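Local coordinates for thioredoxin-like protein (PDB 4FO5) that probably works as a thioredoxin-fold oxidoreductase of the AhpC/TSA family, although its substrate and partners are not established, at residues A[36-41]-A[66-71]. Sequence-based numbering, arbitrary orientation.
Sequences LLNFWA and IAMCSI
Ile71 and Phe39 stand side by side on one face of the sheet, on neighbouring parallel strands, a worked example of how a beta-alpha-beta unit builds the core of a thioredoxin fold. The axes of strands 36-40 and 66-71 run in the same direction, 18° apart, joined by five backbone hydrogen bonds from Leu36 N to Ala67 O (2.8 Å) through to a longer last one, Trp40 N to Ile71 O (3.2 Å). Followed outward, Ile71 first sets CB 4.1 Å from Phe39 CD1. With CG1 turned anti to the carbonyl carbon (chi1 -53°) and the chain then extended, the Ile71 CD1 methyl meets both Phe39 CE1, at 3.9 Å, and Leu37 CD1, at 3.7 Å. Were Phe39 replaced by an alanine, that methyl would probably lose its aromatic neighbour and a gap would be likely to open beside Tyr109, whose ring meets the phenyl group. The same Leu37 CD1 is also met by Cys69 SG, on the face that carries Phe39 and Ile71. On the reverse face the selenomethionine Met68 bends at chi2 and chi3, bringing its methyl CE tightly against Leu36 CD2 (3.5 Å) and close to Asn38 CB. Ser70 OG, also on that side, is hydrogen-bonded to Asn51 of helix 45-58, the connection between the two strands. That helix covers Leu36 and Asn38 through Leu54, while strands 117-120 and 94-96 flank the pair within the central sheet.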
ATOM      1  N   LEU A  36       3.511   3.514  -2.907  1.00 27.28           N
ATOM      2  CA  LEU A  36       2.381   3.734  -2.037  1.00 26.43           C
ATOM      3  C   LEU A  36       1.921   2.335  -1.605  1.00 29.67           C
ATOM      4  O   LEU A  36       1.326   1.592  -2.405  1.00 27.27           O
ATOM      5  CB  LEU A  36       1.248   4.548  -2.698  1.00 26.70           C
ATOM      6  CG  LEU A  36       0.007   4.742  -1.791  1.00 32.41           C
ATOM      7  CD1 LEU A  36       0.341   5.573  -0.555  1.00 31.94           C
ATOM      8  CD2 LEU A  36      -1.112   5.363  -2.549  1.00 36.60           C
ATOM      9  N   LEU A  37       2.267   1.972  -0.360  1.00 25.56           N
ATOM     10  CA  LEU A  37       1.877   0.709   0.249  1.00 26.23           C
ATOM     11  C   LEU A  37       0.576   0.925   0.988  1.00 30.94           C
ATOM     12  O   LEU A  37       0.549   1.739   1.894  1.00 31.89           O
ATOM     13  CB  LEU A  37       2.975   0.202   1.199  1.00 25.93           C
ATOM     14  CG  LEU A  37       2.654  -1.055   1.978  1.00 29.89           C
ATOM     15  CD1 LEU A  37       2.517  -2.255   1.033  1.00 30.74           C
ATOM     16  CD2 LEU A  37       3.749  -1.338   2.963  1.00 29.97           C
ATOM     17  N   ASN A  38      -0.502   0.246   0.588  1.00 27.03           N
ATOM     18  CA  ASN A  38      -1.780   0.431   1.237  1.00 28.17           C
ATOM     19  C   ASN A  38      -2.409  -0.898   1.681  1.00 32.71           C
ATOM     20  O   ASN A  38      -2.410  -1.859   0.932  1.00 35.22           O
ATOM     21  CB  ASN A  38      -2.725   1.191   0.317  1.00 28.52           C
ATOM     22  CG  ASN A  38      -4.014   1.519   0.982  1.00 39.00           C
ATOM     23  OD1 ASN A  38      -4.050   2.243   1.967  1.00 35.11           O
ATOM     24  ND2 ASN A  38      -5.110   1.002   0.444  1.00 31.91           N
ATOM     25  N   PHE A  39      -2.900  -0.949   2.919  1.00 26.90           N
ATOM     26  CA  PHE A  39      -3.574  -2.119   3.480  1.00 26.56           C
ATOM     27  C   PHE A  39      -5.027  -1.819   3.603  1.00 31.37           C
ATOM     28  O   PHE A  39      -5.404  -0.745   4.077  1.00 30.90           O
ATOM     29  CB  PHE A  39      -2.983  -2.503   4.851  1.00 29.32           C
ATOM     30  CG  PHE A  39      -1.542  -2.942   4.755  1.00 29.72           C
ATOM     31  CD1 PHE A  39      -1.220  -4.242   4.393  1.00 31.48           C
ATOM     32  CD2 PHE A  39      -0.507  -2.030   4.938  1.00 30.50           C
ATOM     33  CE1 PHE A  39       0.117  -4.650   4.298  1.00 33.52           C
ATOM     34  CE2 PHE A  39       0.824  -2.438   4.858  1.00 33.00           C
ATOM     35  CZ  PHE A  39       1.128  -3.741   4.530  1.00 32.39           C
ATOM     36  N   TRP A  40      -5.858  -2.771   3.188  1.00 29.86           N
ATOM     37  CA  TRP A  40      -7.305  -2.648   3.241  1.00 31.25           C
ATOM     38  C   TRP A  40      -7.937  -4.039   3.278  1.00 36.93           C
ATOM     39  O   TRP A  40      -7.244  -5.038   3.114  1.00 36.23           O
ATOM     40  CB  TRP A  40      -7.827  -1.847   2.013  1.00 29.01           C
ATOM     41  CG  TRP A  40      -7.671  -2.595   0.722  1.00 29.34           C
ATOM     42  CD1 TRP A  40      -6.511  -2.825   0.049  1.00 30.70           C
ATOM     43  CD2 TRP A  40      -8.698  -3.292   0.003  1.00 30.73           C
ATOM     44  NE1 TRP A  40      -6.753  -3.590  -1.065  1.00 30.78           N
ATOM     45  CE2 TRP A  40      -8.087  -3.905  -1.111  1.00 33.48           C
ATOM     46  CE3 TRP A  40     -10.079  -3.462   0.196  1.00 33.76           C
ATOM     47  CZ2 TRP A  40      -8.806  -4.679  -2.036  1.00 34.27           C
ATOM     48  CZ3 TRP A  40     -10.789  -4.237  -0.718  1.00 36.27           C
ATOM     49  CH2 TRP A  40     -10.157  -4.820  -1.824  1.00 36.31           C
ATOM     50  N   ALA A  41      -9.252  -4.092   3.471  1.00 34.78           N
ATOM     51  CA  ALA A  41     -10.051  -5.317   3.432  1.00 37.51           C
ATOM     52  C   ALA A  41     -11.486  -4.940   3.126  1.00 43.33           C
ATOM     53  O   ALA A  41     -11.935  -3.881   3.568  1.00 41.90           O
ATOM     54  CB  ALA A  41      -9.966  -6.072   4.751  1.00 40.43           C
ATOM     55  N   ILE A  66       5.620   6.699  -9.392  1.00 36.51           N
ATOM     56  CA  ILE A  66       5.019   6.027  -8.236  1.00 35.12           C
ATOM     57  C   ILE A  66       4.426   4.680  -8.597  1.00 38.88           C
ATOM     58  O   ILE A  66       3.816   4.518  -9.641  1.00 39.75           O
ATOM     59  CB  ILE A  66       3.931   6.947  -7.553  1.00 38.33           C
ATOM     60  CG1 ILE A  66       3.292   6.302  -6.288  1.00 36.82           C
ATOM     61  CG2 ILE A  66       2.835   7.399  -8.541  1.00 39.89           C
ATOM     62  CD1 ILE A  66       3.821   6.735  -4.994  1.00 35.18           C
ATOM     63  N   ALA A  67       4.586   3.719  -7.709  1.00 35.02           N
ATOM     64  CA  ALA A  67       3.936   2.432  -7.873  1.00 35.31           C
ATOM     65  C   ALA A  67       2.969   2.236  -6.710  1.00 36.44           C
ATOM     66  O   ALA A  67       3.287   2.548  -5.568  1.00 33.38           O
ATOM     67  CB  ALA A  67       4.958   1.304  -7.920  1.00 36.81           C
HETATM   68  N   MSE A  68       1.794   1.749  -7.004  1.00 32.69           N
HETATM   69  CA  MSE A  68       0.847   1.463  -5.954  1.00 32.40           C
HETATM   70  C   MSE A  68       0.913  -0.018  -5.640  1.00 33.39           C
HETATM   71  O   MSE A  68       0.829  -0.843  -6.538  1.00 33.02           O
HETATM   72  CB  MSE A  68      -0.554   1.864  -6.384  1.00 35.97           C
HETATM   73  CG  MSE A  68      -1.620   1.219  -5.544  1.00 44.36           C
HETATM   74 SE   MSE A  68      -2.821   2.543  -4.959  0.75 52.65          SE
HETATM   75  CE  MSE A  68      -2.697   2.319  -3.101  1.00 49.03           C
ATOM     76  N   CYS A  69       0.985  -0.337  -4.371  1.00 29.56           N
ATOM     77  CA  CYS A  69       0.972  -1.691  -3.867  1.00 30.31           C
ATOM     78  C   CYS A  69      -0.138  -1.789  -2.823  1.00 32.27           C
ATOM     79  O   CYS A  69       0.071  -1.425  -1.674  1.00 31.47           O
ATOM     80  CB  CYS A  69       2.329  -2.055  -3.288  1.00 31.55           C
ATOM     81  SG  CYS A  69       2.423  -3.767  -2.732  1.00 38.00           S
ATOM     82  N   SER A  70      -1.335  -2.215  -3.245  1.00 28.50           N
ATOM     83  CA  SER A  70      -2.514  -2.342  -2.376  0.50 28.28           C
ATOM     84  C   SER A  70      -2.660  -3.770  -1.955  1.00 33.36           C
ATOM     85  O   SER A  70      -2.796  -4.632  -2.811  1.00 36.14           O
ATOM     86  CB  SER A  70      -3.784  -1.911  -3.104  0.50 32.11           C
ATOM     87  OG  SER A  70      -3.878  -0.519  -3.311  0.50 38.78           O
ATOM     88  N   ILE A  71      -2.621  -4.052  -0.661  1.00 28.45           N
ATOM     89  CA  ILE A  71      -2.724  -5.440  -0.213  1.00 27.82           C
ATOM     90  C   ILE A  71      -4.011  -5.660   0.562  1.00 32.12           C
ATOM     91  O   ILE A  71      -4.200  -5.040   1.600  1.00 31.66           O
ATOM     92  CB  ILE A  71      -1.495  -5.836   0.637  1.00 30.66           C
ATOM     93  CG1 ILE A  71      -0.178  -5.525  -0.106  1.00 29.36           C
ATOM     94  CG2 ILE A  71      -1.599  -7.323   1.044  1.00 32.04           C
ATOM     95  CD1 ILE A  71       1.135  -5.690   0.731  1.00 35.21           C
TER